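Local coordinates for protein single domain haemoglobin (Campylobacter jejuni, PDB 2WY4) that binds heme b in a single globin domain and probably binds oxygen, possibly also acting on nitric oxide as a dioxygenase, at residues Q17-G20 with E21-T24; I60-A63 with A64-E68; G88-E91 with E92-P95; N110-E113 with A114-K117. All coordinates share one frame; numbering follows the deposited sequence. Where two conformers were deposited one is given.

All four contacts are local, each made within one helix or at a helix end of a compact globin. Along the chain they come in series: contact 1 at a kink in helix 4-34, contact 2 at the C-terminal end of helix 51-65, contact 3 in the corner leading into helix 94-109, contact 4 at the start of helix 113-139. Contacts 1 and 2 touch, with Gln-17 against Leu-61 and Thr-24 against Ile-60, so helices 4-34 and 51-65 pack there. Contact 3 lies on the far side of the chain's centre from both, against the heme. Contact 4, about 25 Å from contact 3 between centres, is at the surface, far from the heme.

Contact 1. Residues Q17-G20 with E21-T24; sequences QKNG and EDLT
With chi1 of -65° in Asn-19 and -54° in Asp-22, each side chain has its CG beside its own backbone N and opposite the carbonyl carbon, and the two polar ends meet on the outside of the helix, three residues apart. Asn-19 ND2 gives a hydrogen to Asp-22 OD2 at 2.9 Å, the acceptor lying close to the amide plane, while on the carboxylate side the donor comes in on the anti side of OD2 and somewhat out of the plane. The amide and carboxylate planes stand 42° apart. The other end of the amide is held too: Asn-19 OD1 accepts from Lys-18 NZ at 2.8 Å, in the carbonyl plane. Both bonds together fix the rotation of the amide, and the lysine's charge would be expected to polarise it. Asp-22 OD2 has a second donor, a water whose O lies 2.9 Å away and which also reaches Lys-18 O in a weak bond.

Beneath this, the backbone is not uniform. Asn-19 departs from the usual helical phi, and the N atoms of Glu-21 and Asp-22 lack their bonds to the preceding turn. The regular pattern resumes with Leu-23 N to Asn-19 O at 3.1 Å and Thr-24 N to Gly-20 O at 2.9 Å. Thr-24 OG1 is bonded to Pro-53 O, and Leu-23 packs on Ala-104 and Ile-105. The arrangement is that of a helix kink bridged by an i to i+3 side-chain bond, here in the long N-terminal helix 4-34 of the globin fold.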
loop_
_atom_site.group_PDB
_atom_site.type_symbol
_atom_site.label_atom_id
_atom_site.label_comp_id
_atom_site.label_asym_id
_atom_site.label_seq_id
_atom_site.Cartn_x
_atom_site.Cartn_y
_atom_site.Cartn_z
ATOM N N GLN A 17 -3.294 -12.985 -0.470
ATOM C CA GLN A 17 -3.176 -13.843 -1.659
ATOM C C GLN A 17 -4.572 -14.181 -2.179
ATOM O O GLN A 17 -4.775 -14.258 -3.393
ATOM C CB GLN A 17 -2.432 -15.154 -1.335
ATOM C CG GLN A 17 -0.954 -15.013 -1.189
ATOM C CD GLN A 17 -0.285 -16.297 -0.765
ATOM O OE1 GLN A 17 -0.395 -16.703 0.371
ATOM N NE2 GLN A 17 0.371 -16.958 -1.715
ATOM N N LYS A 18 -5.524 -14.383 -1.272
ATOM C CA LYS A 18 -6.840 -14.839 -1.649
ATOM C C LYS A 18 -7.785 -13.724 -2.016
ATOM O O LYS A 18 -8.592 -13.863 -2.929
ATOM C CB LYS A 18 -7.457 -15.640 -0.521
ATOM C CG LYS A 18 -8.710 -16.386 -0.917
ATOM C CD LYS A 18 -9.068 -17.465 0.114
ATOM C CE LYS A 18 -9.707 -16.875 1.353
ATOM N NZ LYS A 18 -11.063 -16.286 1.071
ATOM N N ASN A 19 -7.712 -12.598 -1.317
ATOM C CA ASN A 19 -8.669 -11.532 -1.571
ATOM C C ASN A 19 -8.031 -10.159 -1.627
ATOM O O ASN A 19 -8.693 -9.152 -1.418
ATOM C CB ASN A 19 -9.799 -11.557 -0.537
ATOM C CG ASN A 19 -10.653 -12.797 -0.617
ATOM O OD1 ASN A 19 -10.395 -13.777 0.099
ATOM N ND2 ASN A 19 -11.678 -12.769 -1.489
ATOM N N GLY A 20 -6.735 -10.113 -1.906
ATOM C CA GLY A 20 -6.042 -8.846 -1.952
ATOM C C GLY A 20 -6.632 -7.865 -2.928
ATOM O O GLY A 20 -6.668 -6.685 -2.670
ATOM N N GLU A 21 -7.049 -8.330 -4.100
ATOM C CA GLU A 21 -7.659 -7.468 -5.091
ATOM C C GLU A 21 -8.958 -6.886 -4.583
ATOM O O GLU A 21 -9.291 -5.762 -4.906
ATOM C CB GLU A 21 -7.915 -8.209 -6.420
ATOM C CG GLU A 21 -8.449 -7.328 -7.532
ATOM C CD GLU A 21 -8.647 -8.083 -8.842
ATOM O OE1 GLU A 21 -8.328 -9.291 -8.893
ATOM O OE2 GLU A 21 -9.121 -7.448 -9.801
ATOM N N ASP A 22 -9.692 -7.662 -3.792
ATOM C CA ASP A 22 -10.909 -7.139 -3.219
ATOM C C ASP A 22 -10.593 -6.008 -2.210
ATOM O O ASP A 22 -11.272 -4.978 -2.157
ATOM C CB ASP A 22 -11.667 -8.302 -2.611
ATOM C CG ASP A 22 -11.881 -9.386 -3.618
ATOM O OD1 ASP A 22 -12.363 -9.042 -4.690
ATOM O OD2 ASP A 22 -11.552 -10.546 -3.396
ATOM N N LEU A 23 -9.535 -6.204 -1.427
ATOM C CA LEU A 23 -9.093 -5.169 -0.494
ATOM C C LEU A 23 -8.705 -3.906 -1.267
ATOM O O LEU A 23 -9.063 -2.807 -0.883
ATOM C CB LEU A 23 -7.890 -5.657 0.284
ATOM C CG LEU A 23 -7.289 -4.686 1.274
ATOM C CD1 LEU A 23 -8.310 -4.287 2.320
ATOM C CD2 LEU A 23 -6.095 -5.322 1.942
ATOM N N THR A 24 -7.940 -4.059 -2.355
ATOM C CA THR A 24 -7.506 -2.866 -3.036
ATOM C C THR A 24 -8.623 -2.229 -3.848
ATOM O O THR A 24 -8.635 -1.028 -4.033
ATOM C CB THR A 24 -6.246 -3.063 -3.843
ATOM O OG1 THR A 24 -6.470 -4.104 -4.806
ATOM C CG2 THR A 24 -5.122 -3.541 -2.940
HETATM O O HOH W 1 -10.575 -12.533 -5.332
#

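Contact 2. Residues I60-A63 with A64-E68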
loop_
_atom_site.group_PDB
_atom_site.type_symbol
_atom_site.label_atom_id
_atom_site.label_comp_id
_atom_site.label_asym_id
_atom_site.label_seq_id
_atom_site.Cartn_x
_atom_site.Cartn_y
_atom_site.Cartn_z
ATOM N N ILE A 60 1.612 -4.810 -1.647
ATOM C CA ILE A 60 1.363 -4.975 -0.227
ATOM C C ILE A 60 1.860 -6.345 0.202
ATOM O O ILE A 60 2.470 -6.478 1.251
ATOM C CB ILE A 60 -0.133 -4.709 0.112
ATOM C CG1 ILE A 60 -0.479 -3.253 -0.195
ATOM C CG2 ILE A 60 -0.388 -4.984 1.594
ATOM C CD1 ILE A 60 -1.942 -2.925 -0.154
ATOM N N LEU A 61 1.572 -7.375 -0.594
ATOM C CA LEU A 61 2.097 -8.707 -0.292
ATOM C C LEU A 61 3.611 -8.685 -0.194
ATOM O O LEU A 61 4.196 -9.339 0.665
ATOM C CB LEU A 61 1.704 -9.679 -1.386
ATOM C CG LEU A 61 0.288 -10.227 -1.266
ATOM C CD1 LEU A 61 -0.171 -10.795 -2.578
ATOM C CD2 LEU A 61 0.260 -11.319 -0.212
ATOM N N MET A 62 4.251 -8.004 -1.138
ATOM C CA MET A 62 5.699 -7.918 -1.146
ATOM C C MET A 62 6.200 -7.308 0.155
ATOM O O MET A 62 7.203 -7.743 0.700
ATOM C CB MET A 62 6.177 -7.077 -2.335
ATOM C CG MET A 62 7.639 -7.118 -2.597
ATOM S SD MET A 62 8.121 -8.826 -3.121
ATOM C CE MET A 62 9.677 -8.406 -3.897
ATOM N N ALA A 63 5.507 -6.278 0.633
ATOM C CA ALA A 63 5.933 -5.618 1.864
ATOM C C ALA A 63 5.682 -6.535 3.078
ATOM O O ALA A 63 6.516 -6.656 3.968
ATOM C CB ALA A 63 5.187 -4.299 2.021
ATOM N N ALA A 64 4.519 -7.160 3.119
ATOM C CA ALA A 64 4.204 -8.048 4.246
ATOM C C ALA A 64 5.209 -9.200 4.330
ATOM O O ALA A 64 5.671 -9.558 5.401
ATOM C CB ALA A 64 2.767 -8.568 4.123
ATOM N N LYS A 65 5.557 -9.775 3.181
ATOM C CA LYS A 65 6.561 -10.834 3.146
ATOM C C LYS A 65 7.905 -10.388 3.679
ATOM O O LYS A 65 8.616 -11.176 4.298
ATOM C CB LYS A 65 6.792 -11.323 1.710
ATOM C CG LYS A 65 5.680 -12.166 1.092
ATOM C CD LYS A 65 5.878 -12.356 -0.440
ATOM C CE LYS A 65 7.257 -12.845 -0.809
ATOM N NZ LYS A 65 7.573 -14.255 -0.461
ATOM N N ASN A 66 8.229 -9.122 3.471
ATOM C CA ASN A 66 9.528 -8.601 3.864
ATOM C C ASN A 66 9.464 -7.641 5.035
ATOM O O ASN A 66 10.376 -6.835 5.253
ATOM C CB ASN A 66 10.194 -7.923 2.658
ATOM C CG ASN A 66 10.501 -8.902 1.541
ATOM O OD1 ASN A 66 9.839 -8.903 0.485
ATOM N ND2 ASN A 66 11.482 -9.759 1.788
ATOM N N ILE A 67 8.398 -7.754 5.815
ATOM C CA ILE A 67 8.195 -6.734 6.858
ATOM C C ILE A 67 9.325 -6.637 7.914
ATOM O O ILE A 67 9.575 -5.567 8.456
ATOM C CB ILE A 67 6.845 -6.911 7.529
ATOM C CG1 ILE A 67 6.483 -5.644 8.336
ATOM C CG2 ILE A 67 6.867 -8.147 8.407
ATOM C CD1 ILE A 67 6.421 -4.392 7.494
ATOM N N GLU A 68 10.034 -7.734 8.159
ATOM C CA GLU A 68 11.163 -7.733 9.102
ATOM C C GLU A 68 12.403 -7.066 8.517
ATOM O O GLU A 68 13.302 -6.668 9.250
ATOM C CB GLU A 68 11.526 -9.163 9.488
ATOM C CG GLU A 68 10.475 -9.840 10.338
ATOM C CD GLU A 68 10.818 -11.290 10.622
ATOM O OE1 GLU A 68 10.459 -12.158 9.799
ATOM O OE2 GLU A 68 11.472 -11.570 11.651
#
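This is the closing turn of a helix: Ile-60 to Ala-63 meet Ala-64 to Glu-68 at the C-terminal end of helix 51-65, which passes near the heme on the side of the bound cyanide. Two backbone bonds are still those of a regular alpha-helix, Ala-64 N to Ile-60 O and Lys-65 N to Leu-61 O, both 2.9 Å. Then the pattern gives way. Asn-66 is the first residue to leave helical phi and psi, and its N-H is shared between two carbonyls, Met-62 O at 3.3 Å and Ala-63 O at 3.0 Å, both bonds weak and well bent. Ile-67 N bonds instead to Ala-64 O at 3.3 Å, an i to i+3 turn bond just past the helix. Ala-64 O also accepts from Lys-10 NZ, so this carbonyl near the helix end has two donors.

The side chains follow the backbone closely. Lys-65, with CG beside its own backbone N (chi1 -73°), lays its first methylenes along Leu-61 O, CG coming within 3.2 Å, before bends further out carry the amine away. Ala-64 CB rests on Ile-60 O at 3.6 Å. Met-62, bent at its second torsion, passes across the side chain of Asn-66 at a slant, and both also touch Met-73 in the loop that follows.

Around this turn, Leu-61 packs on Val-13 and Leu-16 and Ala-64 on Ile-9, all of helix 4-34, while Ile-60, Ala-63 and Ile-67 meet Trp-119, Ile-126 and Ala-122 of helix 113-139.

Contact 3. Residues G88-E91 with E92-P95; sequences GVKE and EHYP. With HEM (protoporphyrin IX containing Fe), chain B.
Lys-90 and His-93 are bonded to each other twice in the corner between helices 74-86 and 94-109, the FG corner of the globin fold. Lys-90 N donates to His-93 ND1 at 2.9 Å, almost straight and nearly in the ring plane, so ND1 is an acceptor here. In return, His-93 N donates to Lys-90 O, also at 2.9 Å, but from above the carbonyl plane. Tyr-94 N reaches Glu-91 O at 3.1 Å in the same manner; both are i to i+3 bonds that curl the chain on the approach to helix 94-109. Gly-88, with positive phi, ends the previous helix in a Schellman motif, and its carbonyl O sits at the edge of the His-93 ring. Val-89 O is taken by Tyr-138 OH, and Tyr-94 O by Tyr-123 OH.

The phenol end of Tyr-94 is satisfied outside this corner, by a hydrogen bond between its OH and Glu-134 OE1, with the ring touching His-84, the axial ligand of the iron. This resembles the proximal tyrosine and glutamate of flavohaemoglobins, and is consistent with a proximal polar network.

Toward the heme the contacts are apolar. Val-89 puts CG2 3.6 Å from the vinyl carbon CAC of the heme, and His-93 CB is equally near it. The two pocket residues Val-89 and Tyr-94 also touch each other, CG1 to CE1. Over one face of Tyr-94, the heme methyl CMC sits above the ring centre, 3.6 Å from its plane.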
loop_
_atom_site.group_PDB
_atom_site.type_symbol
_atom_site.label_atom_id
_atom_site.label_comp_id
_atom_site.label_asym_id
_atom_site.label_seq_id
_atom_site.Cartn_x
_atom_site.Cartn_y
_atom_site.Cartn_z
ATOM N N GLY A 88 4.143 12.682 -9.583
ATOM C CA GLY A 88 4.087 13.703 -8.542
ATOM C C GLY A 88 3.557 13.241 -7.215
ATOM O O GLY A 88 2.978 14.044 -6.477
ATOM N N VAL A 89 3.759 11.964 -6.896
ATOM C CA VAL A 89 3.441 11.456 -5.580
ATOM C C VAL A 89 4.406 12.103 -4.593
ATOM O O VAL A 89 5.628 12.004 -4.724
ATOM C CB VAL A 89 3.603 9.942 -5.534
ATOM C CG1 VAL A 89 3.446 9.448 -4.121
ATOM C CG2 VAL A 89 2.618 9.272 -6.489
ATOM N N LYS A 90 3.850 12.735 -3.562
ATOM C CA LYS A 90 4.653 13.386 -2.546
ATOM C C LYS A 90 4.577 12.691 -1.216
ATOM O O LYS A 90 3.650 11.927 -0.955
ATOM C CB LYS A 90 4.203 14.828 -2.334
ATOM C CG LYS A 90 4.152 15.653 -3.583
ATOM C CD LYS A 90 5.528 15.856 -4.161
ATOM C CE LYS A 90 5.437 16.447 -5.554
ATOM N NZ LYS A 90 6.771 16.823 -6.092
ATOM N N GLU A 91 5.532 13.012 -0.337
ATOM C CA GLU A 91 5.523 12.491 1.013
ATOM C C GLU A 91 4.165 12.678 1.639
ATOM O O GLU A 91 3.674 11.795 2.327
ATOM C CB GLU A 91 6.548 13.217 1.899
ATOM C CG GLU A 91 7.978 13.222 1.400
ATOM C CD GLU A 91 8.901 14.015 2.305
ATOM O OE1 GLU A 91 8.532 14.228 3.502
ATOM O OE2 GLU A 91 9.993 14.431 1.820
ATOM N N GLU A 92 3.551 13.837 1.414
ATOM C CA GLU A 92 2.293 14.160 2.046
ATOM C C GLU A 92 1.095 13.370 1.538
ATOM O O GLU A 92 0.017 13.466 2.096
ATOM C CB GLU A 92 2.006 15.666 1.903
ATOM C CG GLU A 92 2.964 16.553 2.655
ATOM C CD GLU A 92 4.370 16.577 2.108
ATOM O OE1 GLU A 92 4.536 16.546 0.869
ATOM O OE2 GLU A 92 5.338 16.667 2.928
ATOM N N HIS A 93 1.261 12.607 0.448
ATOM C CA HIS A 93 0.146 11.756 -0.009
ATOM C C HIS A 93 0.125 10.453 0.764
ATOM O O HIS A 93 -0.887 9.829 0.839
ATOM C CB HIS A 93 0.281 11.379 -1.477
ATOM C CG HIS A 93 -0.008 12.487 -2.442
ATOM N ND1 HIS A 93 0.942 12.960 -3.317
ATOM C CD2 HIS A 93 -1.144 13.175 -2.699
ATOM C CE1 HIS A 93 0.402 13.917 -4.055
ATOM N NE2 HIS A 93 -0.871 14.046 -3.720
ATOM N N TYR A 94 1.250 10.053 1.339
ATOM C CA TYR A 94 1.308 8.772 2.028
ATOM C C TYR A 94 0.327 8.653 3.211
ATOM O O TYR A 94 -0.254 7.575 3.381
ATOM C CB TYR A 94 2.752 8.337 2.374
ATOM C CG TYR A 94 3.501 7.813 1.183
ATOM C CD1 TYR A 94 4.104 8.675 0.292
ATOM C CD2 TYR A 94 3.554 6.450 0.917
ATOM C CE1 TYR A 94 4.736 8.209 -0.826
ATOM C CE2 TYR A 94 4.185 5.980 -0.200
ATOM C CZ TYR A 94 4.782 6.856 -1.058
ATOM O OH TYR A 94 5.439 6.375 -2.171
ATOM N N PRO A 95 0.125 9.696 4.051
ATOM C CA PRO A 95 -0.909 9.583 5.080
ATOM C C PRO A 95 -2.351 9.396 4.510
ATOM O O PRO A 95 -3.239 8.838 5.190
ATOM C CB PRO A 95 -0.772 10.905 5.853
ATOM C CG PRO A 95 0.599 11.340 5.609
ATOM C CD PRO A 95 0.867 10.961 4.185
HETATM C CHA HEM B . 1.253 3.055 -9.005
HETATM C CHB HEM B . 2.272 0.705 -4.934
HETATM C CHC HEM B . 1.516 4.763 -2.447
HETATM C CHD HEM B . -0.134 6.918 -6.472
HETATM C C1A HEM B . 1.669 2.100 -8.156
HETATM C C2A HEM B . 2.076 0.768 -8.490
HETATM C C3A HEM B . 2.349 0.088 -7.362
HETATM C C4A HEM B . 2.102 1.016 -6.274
HETATM C CMA HEM B . 2.842 -1.363 -7.256
HETATM C CAA HEM B . 2.189 0.229 -9.938
HETATM C CBA HEM B . 3.266 0.971 -10.734
HETATM C CGA HEM B . 4.632 0.367 -10.780
HETATM O O1A HEM B . 4.795 -0.834 -10.436
HETATM O O2A HEM B . 5.575 1.104 -11.238
HETATM C C1B HEM B . 2.123 1.596 -3.905
HETATM C C2B HEM B . 2.367 1.313 -2.536
HETATM C C3B HEM B . 2.160 2.446 -1.844
HETATM C C4B HEM B . 1.783 3.466 -2.758
HETATM C CMB HEM B . 2.710 -0.062 -1.978
HETATM C CAB HEM B . 2.231 2.700 -0.332
HETATM C CBB HEM B . 3.218 2.230 0.410
HETATM C C1C HEM B . 1.052 5.738 -3.298
HETATM C C2C HEM B . 0.736 7.093 -3.013
HETATM C C3C HEM B . 0.274 7.641 -4.118
HETATM C C4C HEM B . 0.238 6.653 -5.166
HETATM C CMC HEM B . 0.981 7.778 -1.659
HETATM C CAC HEM B . -0.185 9.082 -4.271
HETATM C CBC HEM B . -1.449 9.327 -4.639
HETATM C C1D HEM B . 0.112 6.046 -7.513
HETATM C C2D HEM B . -0.237 6.346 -8.849
HETATM C C3D HEM B . 0.182 5.180 -9.671
HETATM C C4D HEM B . 0.764 4.281 -8.730
HETATM C CMD HEM B . -0.889 7.619 -9.342
HETATM C CAD HEM B . 0.014 4.962 -11.165
HETATM C CBD HEM B . -1.122 3.967 -11.379
HETATM C CGD HEM B . -1.612 3.893 -12.794
HETATM O O1D HEM B . -2.836 3.903 -12.971
HETATM O O2D HEM B . -0.748 3.795 -13.707
HETATM N NA HEM B . 1.678 2.245 -6.785
HETATM N NB HEM B . 1.783 2.919 -4.024
HETATM N NC HEM B . 0.742 5.489 -4.627
HETATM N ND HEM B . 0.698 4.803 -7.450
HETATM FE FE HEM B . 1.242 3.863 -5.730
#

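Contact 4. Residues N110-E113 with A114-K117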
loop_
_atom_site.group_PDB
_atom_site.type_symbol
_atom_site.label_atom_id
_atom_site.label_comp_id
_atom_site.label_asym_id
_atom_site.label_seq_id
_atom_site.Cartn_x
_atom_site.Cartn_y
_atom_site.Cartn_z
ATOM N N ASN A 110 -12.413 -6.955 8.738
ATOM C CA ASN A 110 -13.026 -6.835 10.060
ATOM C C ASN A 110 -12.126 -7.473 11.119
ATOM O O ASN A 110 -12.532 -8.367 11.865
ATOM C CB ASN A 110 -14.428 -7.451 10.056
ATOM C CG ASN A 110 -15.313 -6.917 11.170
ATOM O OD1 ASN A 110 -16.553 -7.014 11.103
ATOM N ND2 ASN A 110 -14.695 -6.368 12.202
ATOM N N PRO A 111 -10.884 -7.008 11.183
ATOM C CA PRO A 111 -9.898 -7.589 12.091
ATOM C C PRO A 111 -10.047 -7.162 13.547
ATOM O O PRO A 111 -10.785 -6.221 13.871
ATOM C CB PRO A 111 -8.576 -7.054 11.556
ATOM C CG PRO A 111 -8.889 -6.338 10.350
ATOM C CD PRO A 111 -10.323 -5.869 10.450
ATOM N N ASP A 112 -9.290 -7.838 14.403
ATOM C CA ASP A 112 -9.240 -7.454 15.813
ATOM C C ASP A 112 -8.319 -6.256 15.959
ATOM O O ASP A 112 -7.666 -5.840 15.004
ATOM C CB ASP A 112 -8.864 -8.657 16.690
ATOM C CG ASP A 112 -7.490 -9.242 16.395
ATOM O OD1 ASP A 112 -6.608 -8.566 15.816
ATOM O OD2 ASP A 112 -7.198 -10.405 16.772
ATOM N N GLU A 113 -8.253 -5.673 17.147
ATOM C CA GLU A 113 -7.493 -4.475 17.339
ATOM C C GLU A 113 -6.026 -4.736 17.182
ATOM O O GLU A 113 -5.327 -3.888 16.667
ATOM C CB GLU A 113 -7.828 -3.838 18.706
ATOM C CG GLU A 113 -9.220 -3.262 18.716
ATOM C CD GLU A 113 -9.433 -2.125 17.723
ATOM O OE1 GLU A 113 -8.497 -1.316 17.491
ATOM O OE2 GLU A 113 -10.570 -2.026 17.208
ATOM N N ALA A 114 -5.551 -5.909 17.620
ATOM C CA ALA A 114 -4.146 -6.211 17.480
ATOM C C ALA A 114 -3.753 -6.211 16.008
ATOM O O ALA A 114 -2.684 -5.746 15.657
ATOM C CB ALA A 114 -3.802 -7.557 18.129
ATOM N N THR A 115 -4.630 -6.746 15.166
ATOM C CA THR A 115 -4.328 -6.804 13.720
ATOM C C THR A 115 -4.340 -5.409 13.118
ATOM O O THR A 115 -3.459 -5.031 12.353
ATOM C CB THR A 115 -5.283 -7.739 13.008
ATOM O OG1 THR A 115 -5.095 -9.060 13.523
ATOM C CG2 THR A 115 -4.923 -7.854 11.535
ATOM N N LEU A 116 -5.344 -4.624 13.484
ATOM C CA LEU A 116 -5.386 -3.253 13.009
ATOM C C LEU A 116 -4.126 -2.475 13.417
ATOM O O LEU A 116 -3.533 -1.753 12.620
ATOM C CB LEU A 116 -6.619 -2.537 13.559
ATOM C CG LEU A 116 -7.921 -2.601 12.821
ATOM C CD1 LEU A 116 -8.946 -1.709 13.494
ATOM C CD2 LEU A 116 -7.728 -2.178 11.358
ATOM N N LYS A 117 -3.747 -2.592 14.692
ATOM C CA LYS A 117 -2.540 -1.940 15.203
ATOM C C LYS A 117 -1.297 -2.394 14.431
ATOM O O LYS A 117 -0.417 -1.600 14.045
ATOM C CB LYS A 117 -2.394 -2.249 16.705
ATOM C CG LYS A 117 -1.377 -1.406 17.437
ATOM C CD LYS A 117 -1.683 0.086 17.294
ATOM C CE LYS A 117 -1.438 0.871 18.584
ATOM N NZ LYS A 117 -2.659 0.862 19.408
#
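Asp-112 OD1 takes two hydrogens from Thr-115, one from the backbone N and one from OG1, both at 2.8 Å. The amide arrives nearly along the C-O axis, the hydroxyl from above the carboxylate plane, so one oxygen is gripped from two directions by a single residue. This makes Asp-112 the N-cap of helix 113-139. Its chi1 of 62° sets CG between its own backbone N and carbonyl carbon, which swings the carboxylate back over the first turn. On the other side, Thr-115 has OG1 beside its backbone N (chi1 -63°), which lets hydroxyl and amide face the same oxygen. A carboxylate at a helix N-terminus would be favoured by the helix dipole.

The next shell is the helix itself. Leu-116 N bonds to Asp-112 O at 3.0 Å and Lys-117 N to Glu-113 O at 2.8 Å, both almost straight. Just before the cap, Pro-111 CB lies against Thr-115 CG2 at 3.7 Å, so the methyl branch has an apolar partner while the hydroxyl branch is bonded. Glu-113 crosses Leu-116 at a slant, its OE1 4.0 Å from Leu-116 CD1.

Further out, the loop 110-112 follows helix 94-109, and Pro-111 packs back on its Ile-105, with Leu-116 on Leu-102 and Lys-106. Toward helix 4-34, Ala-114 and Thr-115 meet Ile-8, Thr-115 also Cys-12, and Lys-117 touches Gln-5.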